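Local atomic coordinates of molybdopterin synthase sulfur carrier subunit (Homo sapiens, PDB entry 5MPO), a protein that carries sulfur as a C-terminal thiocarboxylate and donates it within molybdopterin synthase, which converts precursor Z into molybdopterin for the molybdenum cofactor. Residues B[54-59]-B[71-76]; B[25-30]-B[97-102]. All blocks are in the same frame, centred on the assembly; numbering follows the deposited sequence.

Interaction 1: residues B[54-59]-B[71-76]; sequences QLWKEI and NQIIFA
F75 puts the outer end of its ring among three side chains of helix 52-62. I59 comes from the opposite direction and makes the nearest approach, with its CD1 3.6 Å from CZ of F75. W56 meets the same carbon with its six-membered ring: CE3 of W56 lies 3.9 Å from CZ of F75. That carbon sits at the edge of the indole, near its plane, so the two rings are not stacked face to face. L55 completes the group. Its CG and CD2 both pass CE2 of F75, each at 4.0 Å. I73, two residues before F75, meets the next carbon of the indole. Its CG2 lies 4.0 Å from CZ3 of W56, and the two side chains cross at about a right angle.

W56 has CG opposite its backbone N (chi1 174°), which carries the indole to I73. F75 has CG opposite its carbonyl carbon (chi1 -81°), which brings its ring against L55, W56 and I59. The segment axes of the helix and strand 74-76 cross at 99°, with a closest approach of 10.9 Å. Side chains therefore bridge the layers, and no hydrogen bond links the two segments.

In the second shell, I97 packs on both L55 and F75. V27 and Y29 pack on I59, while L66 packs on W56 and I59. This is the helix-on-sheet core of a ubiquitin-like β-grasp domain. The contact is wholly apolar, so shape and burial, rather than directional bonds, probably hold these two segments together.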
loop_
_atom_site.group_PDB
_atom_site.type_symbol
_atom_site.label_atom_id
_atom_site.label_comp_id
_atom_site.label_asym_id
_atom_site.label_seq_id
_atom_site.Cartn_x
_atom_site.Cartn_y
_atom_site.Cartn_z
ATOM N N GLN B 54 28.014 33.353 -1.027
ATOM C CA GLN B 54 29.400 33.606 -0.540
ATOM C C GLN B 54 29.991 32.331 0.081
ATOM O O GLN B 54 31.133 31.954 -0.233
ATOM C CB GLN B 54 29.478 34.825 0.420
ATOM N N LEU B 55 29.191 31.633 0.905
ATOM C CA LEU B 55 29.630 30.347 1.501
ATOM C C LEU B 55 29.926 29.261 0.481
ATOM O O LEU B 55 30.909 28.532 0.598
ATOM C CB LEU B 55 28.620 29.839 2.528
ATOM C CG LEU B 55 28.881 28.489 3.231
ATOM C CD1 LEU B 55 30.204 28.449 3.975
ATOM C CD2 LEU B 55 27.747 28.245 4.201
ATOM N N TRP B 56 29.053 29.124 -0.514
ATOM C CA TRP B 56 29.310 28.186 -1.597
ATOM C C TRP B 56 30.628 28.540 -2.301
ATOM O O TRP B 56 31.501 27.668 -2.446
ATOM C CB TRP B 56 28.146 28.133 -2.601
ATOM C CG TRP B 56 28.548 27.275 -3.742
ATOM C CD1 TRP B 56 28.973 27.691 -4.964
ATOM C CD2 TRP B 56 28.706 25.864 -3.725
ATOM N NE1 TRP B 56 29.350 26.620 -5.730
ATOM C CE2 TRP B 56 29.190 25.482 -4.996
ATOM C CE3 TRP B 56 28.456 24.878 -2.778
ATOM C CZ2 TRP B 56 29.435 24.163 -5.336
ATOM C CZ3 TRP B 56 28.713 23.571 -3.112
ATOM C CH2 TRP B 56 29.192 23.220 -4.384
ATOM N N LYS B 57 30.770 29.814 -2.699
ATOM C CA LYS B 57 32.049 30.344 -3.303
ATOM C C LYS B 57 33.284 29.900 -2.505
ATOM O O LYS B 57 34.201 29.322 -3.100
ATOM C CB LYS B 57 32.031 31.882 -3.496
ATOM N N GLU B 58 33.280 30.086 -1.173
ATOM C CA GLU B 58 34.373 29.536 -0.307
ATOM C C GLU B 58 34.561 28.032 -0.516
ATOM O O GLU B 58 35.678 27.526 -0.591
ATOM C CB GLU B 58 34.134 29.772 1.197
ATOM C CG GLU B 58 34.098 31.220 1.679
ATOM C CD GLU B 58 35.473 31.867 1.779
ATOM O OE1 GLU B 58 36.470 31.125 1.868
ATOM O OE2 GLU B 58 35.567 33.117 1.773
ATOM N N ILE B 59 33.467 27.297 -0.593
ATOM C CA ILE B 59 33.592 25.847 -0.702
ATOM C C ILE B 59 34.093 25.463 -2.074
ATOM O O ILE B 59 34.975 24.599 -2.170
ATOM C CB ILE B 59 32.286 25.100 -0.343
ATOM C CG1 ILE B 59 31.921 25.389 1.117
ATOM C CG2 ILE B 59 32.486 23.596 -0.513
ATOM C CD1 ILE B 59 30.549 24.914 1.531
ATOM N N ASN B 71 25.140 24.080 -10.103
ATOM C CA ASN B 71 23.715 24.227 -10.389
ATOM C C ASN B 71 22.762 23.155 -9.835
ATOM O O ASN B 71 21.545 23.333 -9.903
ATOM C CB ASN B 71 23.495 24.376 -11.898
ATOM N N GLN B 72 23.281 22.053 -9.295
ATOM C CA GLN B 72 22.399 21.030 -8.776
ATOM C C GLN B 72 22.652 20.650 -7.328
ATOM O O GLN B 72 22.569 19.497 -6.964
ATOM C CB GLN B 72 22.525 19.805 -9.651
ATOM C CG GLN B 72 23.746 18.973 -9.363
ATOM C CD GLN B 72 23.996 17.969 -10.447
ATOM O OE1 GLN B 72 23.693 18.225 -11.588
ATOM N NE2 GLN B 72 24.540 16.817 -10.094
ATOM N N ILE B 73 22.950 21.631 -6.499
ATOM C CA ILE B 73 23.258 21.383 -5.119
ATOM C C ILE B 73 22.490 22.257 -4.181
ATOM O O ILE B 73 22.301 23.413 -4.450
ATOM C CB ILE B 73 24.733 21.758 -4.905
ATOM C CG1 ILE B 73 25.633 20.840 -5.698
ATOM C CG2 ILE B 73 25.171 21.720 -3.455
ATOM C CD1 ILE B 73 25.799 19.475 -5.103
ATOM N N ILE B 74 22.073 21.713 -3.052
ATOM C CA ILE B 74 21.481 22.605 -2.007
ATOM C C ILE B 74 22.355 22.472 -0.748
ATOM O O ILE B 74 23.166 21.513 -0.602
ATOM C CB ILE B 74 19.962 22.308 -1.814
ATOM C CG1 ILE B 74 19.254 23.387 -1.003
ATOM C CG2 ILE B 74 19.705 20.932 -1.193
ATOM C CD1 ILE B 74 17.755 23.157 -0.843
ATOM N N PHE B 75 22.209 23.433 0.138
ATOM C CA PHE B 75 22.735 23.290 1.474
ATOM C C PHE B 75 21.689 22.819 2.485
ATOM O O PHE B 75 20.496 23.210 2.416
ATOM C CB PHE B 75 23.235 24.640 2.003
ATOM C CG PHE B 75 24.598 25.042 1.529
ATOM C CD1 PHE B 75 25.637 24.122 1.426
ATOM C CD2 PHE B 75 24.864 26.392 1.264
ATOM C CE1 PHE B 75 26.899 24.527 1.002
ATOM C CE2 PHE B 75 26.125 26.807 0.843
ATOM C CZ PHE B 75 27.135 25.871 0.710
ATOM N N ALA B 76 22.175 22.053 3.472
ATOM C CA ALA B 76 21.542 22.011 4.789
ATOM C C ALA B 76 22.481 22.686 5.818
ATOM O O ALA B 76 23.646 22.300 5.941
ATOM C CB ALA B 76 21.238 20.567 5.206
#

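Interaction 2: residues B[25-30]-B[97-102]; sequences VEVLYF and IAVIPP
Two groups of the neighbouring strand close on I97 O. L28 N bonds to it at 2.7 Å, tilted 22° from the carbonyl plane, and V27 CA adds a CA-H...O contact at 3.2 Å. L28 O is gripped similarly: V99 N donates at 2.7 Å, and A98 CA lies 3.4 Å away. I97 N bonds to E26 O at 2.8 Å, nearly straight (168° at the hydrogen). The last rung, F30 N to V99 O, is weak.

I97 thus brackets V27, and V99 brackets Y29. The chain's first and last strands form here the central parallel pair of the β-grasp fold.

V27, Y29, I97 and V99 face helix 52-62. V99 CG2 touches Y29 CE1 at 3.6 Å, and Y29 OH is hydrogen-bonded to E42. V99 has CG1 opposite its backbone N (chi1 178°), which leaves CG2 to meet the Y29 ring. L28 and A98 point to the other face, where A98 CB meets the F30 ring edge, 3.9 Å from CE2. There F30, L28 and A98 also pack on aromatic side chains of another protein.

Past the strand, P101 CG is pressed to 3.0 Å from F30 O, which is also hydrogen-bonded to S33 OG. With alanine in place of P101, F30 O would probably lose its ring neighbour and the backbone would turn more freely. P101 O is hydrogen-bonded to an aromatic side chain of that other protein.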
loop_
_atom_site.group_PDB
_atom_site.type_symbol
_atom_site.label_atom_id
_atom_site.label_comp_id
_atom_site.label_asym_id
_atom_site.label_seq_id
_atom_site.Cartn_x
_atom_site.Cartn_y
_atom_site.Cartn_z
ATOM N N VAL B 25 33.197 25.785 11.289
ATOM C CA VAL B 25 32.117 24.904 10.915
ATOM C C VAL B 25 32.581 23.640 10.205
ATOM O O VAL B 25 33.719 23.544 9.775
ATOM C CB VAL B 25 31.115 25.620 10.031
ATOM C CG1 VAL B 25 30.625 26.862 10.759
ATOM C CG2 VAL B 25 31.669 25.938 8.647
ATOM N N GLU B 26 31.713 22.631 10.193
ATOM C CA GLU B 26 32.017 21.311 9.622
ATOM C C GLU B 26 31.230 21.261 8.280
ATOM O O GLU B 26 30.019 21.534 8.245
ATOM C CB GLU B 26 31.603 20.198 10.613
ATOM C CG GLU B 26 32.330 18.863 10.435
ATOM C CD GLU B 26 31.611 17.608 11.006
ATOM O OE1 GLU B 26 30.523 17.692 11.640
ATOM O OE2 GLU B 26 32.162 16.485 10.828
ATOM N N VAL B 27 31.926 21.026 7.179
ATOM C CA VAL B 27 31.284 20.881 5.884
ATOM C C VAL B 27 31.153 19.406 5.645
ATOM O O VAL B 27 32.129 18.650 5.855
ATOM C CB VAL B 27 32.026 21.596 4.753
ATOM C CG1 VAL B 27 31.289 21.438 3.415
ATOM C CG2 VAL B 27 32.123 23.090 5.079
ATOM N N LEU B 28 29.934 18.970 5.313
ATOM C CA LEU B 28 29.716 17.544 5.023
ATOM C C LEU B 28 29.440 17.366 3.523
ATOM O O LEU B 28 28.701 18.163 2.910
ATOM C CB LEU B 28 28.567 17.046 5.874
ATOM C CG LEU B 28 28.766 17.161 7.398
ATOM C CD1 LEU B 28 27.587 16.593 8.180
ATOM C CD2 LEU B 28 29.956 16.345 7.812
ATOM N N TYR B 29 30.091 16.385 2.923
ATOM C CA TYR B 29 29.981 16.182 1.448
ATOM C C TYR B 29 29.325 14.828 1.265
ATOM O O TYR B 29 29.821 13.814 1.778
ATOM C CB TYR B 29 31.326 16.245 0.692
ATOM C CG TYR B 29 32.040 17.595 0.766
ATOM C CD1 TYR B 29 31.540 18.693 0.106
ATOM C CD2 TYR B 29 33.198 17.773 1.556
ATOM C CE1 TYR B 29 32.165 19.933 0.195
ATOM C CE2 TYR B 29 33.823 18.997 1.656
ATOM C CZ TYR B 29 33.296 20.074 0.982
ATOM O OH TYR B 29 33.874 21.310 1.064
ATOM N N PHE B 30 28.174 14.826 0.597
ATOM C CA PHE B 30 27.421 13.585 0.391
ATOM C C PHE B 30 27.426 13.152 -1.065
ATOM O O PHE B 30 27.395 13.999 -1.966
ATOM C CB PHE B 30 25.983 13.790 0.930
ATOM C CG PHE B 30 25.943 13.770 2.415
ATOM C CD1 PHE B 30 26.152 12.582 3.074
ATOM C CD2 PHE B 30 25.870 14.960 3.146
ATOM C CE1 PHE B 30 26.224 12.532 4.440
ATOM C CE2 PHE B 30 25.928 14.920 4.518
ATOM C CZ PHE B 30 26.114 13.703 5.171
ATOM N N ILE B 97 27.360 22.198 7.830
ATOM C CA ILE B 97 26.933 22.690 6.518
ATOM C C ILE B 97 27.038 21.465 5.626
ATOM O O ILE B 97 28.159 20.966 5.372
ATOM C CB ILE B 97 27.872 23.788 5.948
ATOM C CG1 ILE B 97 28.207 24.895 6.984
ATOM C CG2 ILE B 97 27.296 24.383 4.679
ATOM C CD1 ILE B 97 27.046 25.663 7.551
ATOM N N ALA B 98 25.912 20.933 5.178
ATOM C CA ALA B 98 25.976 19.739 4.311
ATOM C C ALA B 98 25.766 20.133 2.859
ATOM O O ALA B 98 24.969 21.046 2.537
ATOM C CB ALA B 98 24.983 18.693 4.752
ATOM N N VAL B 99 26.573 19.530 2.000
ATOM C CA VAL B 99 26.489 19.780 0.560
ATOM C C VAL B 99 25.644 18.627 0.005
ATOM O O VAL B 99 26.080 17.459 0.058
ATOM C CB VAL B 99 27.882 19.810 -0.146
ATOM C CG1 VAL B 99 27.717 20.028 -1.662
ATOM C CG2 VAL B 99 28.748 20.911 0.461
ATOM N N ILE B 100 24.455 18.994 -0.483
ATOM C CA ILE B 100 23.363 18.064 -0.804
ATOM C C ILE B 100 23.178 17.971 -2.356
ATOM O O ILE B 100 22.566 18.837 -2.963
ATOM C CB ILE B 100 22.050 18.615 -0.186
ATOM C CG1 ILE B 100 22.167 18.928 1.322
ATOM C CG2 ILE B 100 20.864 17.709 -0.491
ATOM C CD1 ILE B 100 22.229 17.730 2.217
ATOM N N PRO B 101 23.778 16.988 -2.999
ATOM C CA PRO B 101 23.444 16.740 -4.406
ATOM C C PRO B 101 21.984 16.258 -4.549
ATOM O O PRO B 101 21.367 15.927 -3.532
ATOM C CB PRO B 101 24.407 15.618 -4.813
ATOM C CG PRO B 101 25.258 15.322 -3.626
ATOM C CD PRO B 101 24.678 15.966 -2.436
ATOM N N PRO B 102 21.448 16.198 -5.792
ATOM C CA PRO B 102 20.024 15.859 -5.958
ATOM C C PRO B 102 19.763 14.463 -5.399
ATOM O O PRO B 102 20.576 13.507 -5.580
ATOM C CB PRO B 102 19.823 15.932 -7.462
ATOM C CG PRO B 102 21.148 15.544 -8.029
ATOM C CD PRO B 102 22.152 16.177 -7.093
#

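In the fold
The centres of interactions 1 and 2 lie about 9 Å apart, each about 5 Å from the centre of the chain. Segment 25-30 comes first, then 54-59 and 71-76, and 97-102 closes the set, so in the sequence interaction 1 falls between the two halves of interaction 2. Strands 74-77 and 96-100 are antiparallel neighbours in one mixed sheet. They are joined by probable hydrogen bonds from A98 N to A76 O and from I100 N to I74 O. Helix 52-62 packs on this sheet. Together the contacts tie chain start, middle and end into one domain, from which the C-terminal tail extends; its last glycine is thiocarboxylated in the sulfur-carrying form but unmodified here.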